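Local coordinates for TTHB210-like domain-containing protein (Thermus thermophilus, PDB 3VG8), which is of unknown function but assembles into a homodecamer and is controlled by a sigmaE/anti-sigmaE regulatory system, at residues L21-S26 / G31-Y36. The protein carries 1 engineered substitution. Residues are numbered along the deposited sequence; the frame is centred on the assembly and turned at random.
Sequences LYVDPS and GPFLAY
Tyr22 and Leu34 form the hydrogen-bonded pair that zips two antiparallel strands together. Leu34 N donates to Tyr22 O at 2.8 Å in a nearly straight bond (174°), and Tyr22 N returns one to Leu34 O at 3.0 Å. At the turn end of the hairpin, beside the cis peptide bond that precedes Pro32, a water accepts from Asp24 N and donates to Pro32 O, 2.7 Å away.

Apolar contacts follow the alternation of the strands. On the face carrying Leu21, Val23, Phe33 and Ala35, Val23 CB sits over one face of the Phe33 ring, a CH-pi contact 4.0 Å from the centroid. With chi1 at 64°, Val23 CG2 lies anti to the backbone N, 3.4 Å from Pro32 O and against Gly31 CA, while CG1 reaches Phe33 CE2. Leu21 CD2 packs on Ala35 CB at 3.7 Å. Replacing Phe33 by alanine would take away the ring under Val23 and is likely to leave a gap beside Leu28 and Met48. On the other face, Tyr22 CD2 meets the Tyr36 ring obliquely.

This is a beta hairpin at the margin of the chain's antiparallel sheet: 33-36 pairs onward with strand 42-50, and Tyr22 and Val23 pair with a strand of a second subunit, continuing the sheet across the interface.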
ATOM      1  N   LEU F  21     -24.103  20.702  20.316  1.00 30.39           N
ATOM      2  CA  LEU F  21     -25.229  21.242  19.551  1.00 34.85           C
ATOM      3  C   LEU F  21     -25.919  22.473  20.092  1.00 33.72           C
ATOM      4  O   LEU F  21     -26.137  22.615  21.294  1.00 33.32           O
ATOM      5  CB  LEU F  21     -26.304  20.170  19.382  1.00 36.20           C
ATOM      6  CG  LEU F  21     -25.973  18.971  18.503  1.00 36.91           C
ATOM      7  CD1 LEU F  21     -27.117  17.956  18.592  1.00 40.26           C
ATOM      8  CD2 LEU F  21     -25.770  19.440  17.071  1.00 30.82           C
ATOM      9  N   TYR F  22     -26.302  23.341  19.171  1.00 31.43           N
ATOM     10  CA  TYR F  22     -27.007  24.552  19.514  1.00 36.54           C
ATOM     11  C   TYR F  22     -27.991  24.887  18.415  1.00 38.43           C
ATOM     12  O   TYR F  22     -27.741  24.638  17.239  1.00 38.36           O
ATOM     13  CB  TYR F  22     -26.013  25.701  19.741  1.00 43.16           C
ATOM     14  CG  TYR F  22     -25.301  25.567  21.077  1.00 60.19           C
ATOM     15  CD1 TYR F  22     -26.032  25.313  22.245  1.00 68.52           C
ATOM     16  CD2 TYR F  22     -23.907  25.636  21.177  1.00 61.60           C
ATOM     17  CE1 TYR F  22     -25.401  25.122  23.478  1.00 70.24           C
ATOM     18  CE2 TYR F  22     -23.262  25.449  22.411  1.00 66.74           C
ATOM     19  CZ  TYR F  22     -24.024  25.190  23.554  1.00 70.30           C
ATOM     20  OH  TYR F  22     -23.426  24.984  24.776  1.00 73.01           O
ATOM     21  N   VAL F  23     -29.134  25.426  18.799  1.00 34.28           N
ATOM     22  CA  VAL F  23     -30.121  25.794  17.806  1.00 35.93           C
ATOM     23  C   VAL F  23     -30.917  26.969  18.325  1.00 35.30           C
ATOM     24  O   VAL F  23     -31.062  27.136  19.534  1.00 33.25           O
ATOM     25  CB  VAL F  23     -31.094  24.623  17.505  1.00 36.98           C
ATOM     26  CG1 VAL F  23     -31.901  24.269  18.750  1.00 34.08           C
ATOM     27  CG2 VAL F  23     -32.024  25.001  16.364  1.00 32.35           C
ATOM     28  N   ASP F  24     -31.406  27.802  17.415  1.00 37.57           N
ATOM     29  CA  ASP F  24     -32.240  28.930  17.821  1.00 41.22           C
ATOM     30  C   ASP F  24     -33.620  28.316  18.052  1.00 39.00           C
ATOM     31  O   ASP F  24     -34.242  27.819  17.112  1.00 42.98           O
ATOM     32  CB  ASP F  24     -32.302  29.983  16.714  1.00 39.53           C
ATOM     33  CG  ASP F  24     -33.203  31.157  17.071  1.00 43.30           C
ATOM     34  OD1 ASP F  24     -33.105  32.190  16.382  1.00 43.88           O
ATOM     35  OD2 ASP F  24     -34.008  31.047  18.030  1.00 40.88           O
ATOM     36  N   PRO F  25     -34.109  28.336  19.311  1.00 41.98           N
ATOM     37  CA  PRO F  25     -35.416  27.777  19.680  1.00 35.14           C
ATOM     38  C   PRO F  25     -36.552  28.264  18.810  1.00 33.96           C
ATOM     39  O   PRO F  25     -37.526  27.537  18.603  1.00 35.80           O
ATOM     40  CB  PRO F  25     -35.585  28.209  21.130  1.00 42.19           C
ATOM     41  CG  PRO F  25     -34.154  28.283  21.626  1.00 40.47           C
ATOM     42  CD  PRO F  25     -33.478  28.986  20.474  1.00 42.75           C
ATOM     43  N   SER F  26     -36.430  29.488  18.296  1.00 35.52           N
ATOM     44  CA  SER F  26     -37.469  30.047  17.441  1.00 41.98           C
ATOM     45  C   SER F  26     -37.462  29.444  16.041  1.00 44.96           C
ATOM     46  O   SER F  26     -38.377  29.690  15.260  1.00 46.49           O
ATOM     47  CB  SER F  26     -37.312  31.562  17.311  1.00 40.33           C
ATOM     48  OG  SER F  26     -36.299  31.902  16.373  1.00 50.80           O
ATOM     49  N   GLY F  31     -34.895  24.011  12.454  1.00 34.11           N
ATOM     50  CA  GLY F  31     -33.587  24.508  12.819  1.00 35.11           C
ATOM     51  C   GLY F  31     -33.117  25.619  11.900  1.00 37.96           C
ATOM     52  O   GLY F  31     -33.900  26.495  11.557  1.00 40.08           O
ATOM     53  N   PRO F  32     -31.873  25.554  11.390  1.00 36.83           N
ATOM     54  CA  PRO F  32     -30.868  24.507  11.593  1.00 35.20           C
ATOM     55  C   PRO F  32     -30.124  24.420  12.927  1.00 33.93           C
ATOM     56  O   PRO F  32     -30.038  25.392  13.684  1.00 29.00           O
ATOM     57  CB  PRO F  32     -29.905  24.748  10.437  1.00 33.33           C
ATOM     58  CG  PRO F  32     -29.876  26.239  10.364  1.00 35.27           C
ATOM     59  CD  PRO F  32     -31.333  26.634  10.546  1.00 30.51           C
ATOM     60  N   PHE F  33     -29.603  23.222  13.194  1.00 25.45           N
ATOM     61  CA  PHE F  33     -28.812  22.969  14.382  1.00 23.82           C
ATOM     62  C   PHE F  33     -27.353  23.182  13.969  1.00 26.97           C
ATOM     63  O   PHE F  33     -26.952  22.846  12.844  1.00 27.34           O
ATOM     64  CB  PHE F  33     -28.985  21.533  14.862  1.00 25.23           C
ATOM     65  CG  PHE F  33     -30.318  21.250  15.484  1.00 36.30           C
ATOM     66  CD1 PHE F  33     -31.475  21.262  14.716  1.00 32.10           C
ATOM     67  CD2 PHE F  33     -30.410  20.924  16.841  1.00 36.78           C
ATOM     68  CE1 PHE F  33     -32.709  20.947  15.284  1.00 43.19           C
ATOM     69  CE2 PHE F  33     -31.641  20.602  17.422  1.00 32.34           C
ATOM     70  CZ  PHE F  33     -32.790  20.613  16.645  1.00 38.25           C
ATOM     71  N   LEU F  34     -26.565  23.753  14.869  1.00 27.28           N
ATOM     72  CA  LEU F  34     -25.161  23.991  14.598  1.00 28.41           C
ATOM     73  C   LEU F  34     -24.366  23.023  15.480  1.00 27.90           C
ATOM     74  O   LEU F  34     -24.570  22.968  16.689  1.00 27.64           O
ATOM     75  CB  LEU F  34     -24.807  25.438  14.924  1.00 26.39           C
ATOM     76  CG  LEU F  34     -25.704  26.493  14.266  1.00 31.45           C
ATOM     77  CD1 LEU F  34     -25.337  27.878  14.784  1.00 31.68           C
ATOM     78  CD2 LEU F  34     -25.551  26.454  12.755  1.00 32.30           C
ATOM     79  N   ALA F  35     -23.478  22.250  14.862  1.00 22.15           N
ATOM     80  CA  ALA F  35     -22.666  21.277  15.591  1.00 26.45           C
ATOM     81  C   ALA F  35     -21.218  21.740  15.641  1.00 28.85           C
ATOM     82  O   ALA F  35     -20.576  21.908  14.604  1.00 24.07           O
ATOM     83  CB  ALA F  35     -22.737  19.906  14.921  1.00 18.11           C
ATOM     84  N   TYR F  36     -20.713  21.914  16.861  1.00 27.63           N
ATOM     85  CA  TYR F  36     -19.347  22.359  17.092  1.00 26.48           C
ATOM     86  C   TYR F  36     -18.471  21.225  17.604  1.00 33.05           C
ATOM     87  O   TYR F  36     -18.979  20.289  18.234  1.00 28.20           O
ATOM     88  CB  TYR F  36     -19.353  23.484  18.129  1.00 28.19           C
ATOM     89  CG  TYR F  36     -20.055  24.741  17.665  1.00 31.12           C
ATOM     90  CD1 TYR F  36     -21.452  24.855  17.728  1.00 28.46           C
ATOM     91  CD2 TYR F  36     -19.326  25.798  17.109  1.00 36.48           C
ATOM     92  CE1 TYR F  36     -22.103  25.988  17.242  1.00 29.74           C
ATOM     93  CE2 TYR F  36     -19.967  26.941  16.621  1.00 33.30           C
ATOM     94  CZ  TYR F  36     -21.351  27.028  16.688  1.00 34.22           C
ATOM     95  OH  TYR F  36     -21.982  28.145  16.188  1.00 40.86           O
TER
HETATM   96  O   HOH W   1     -31.319  27.636  14.400  1.00 36.11           O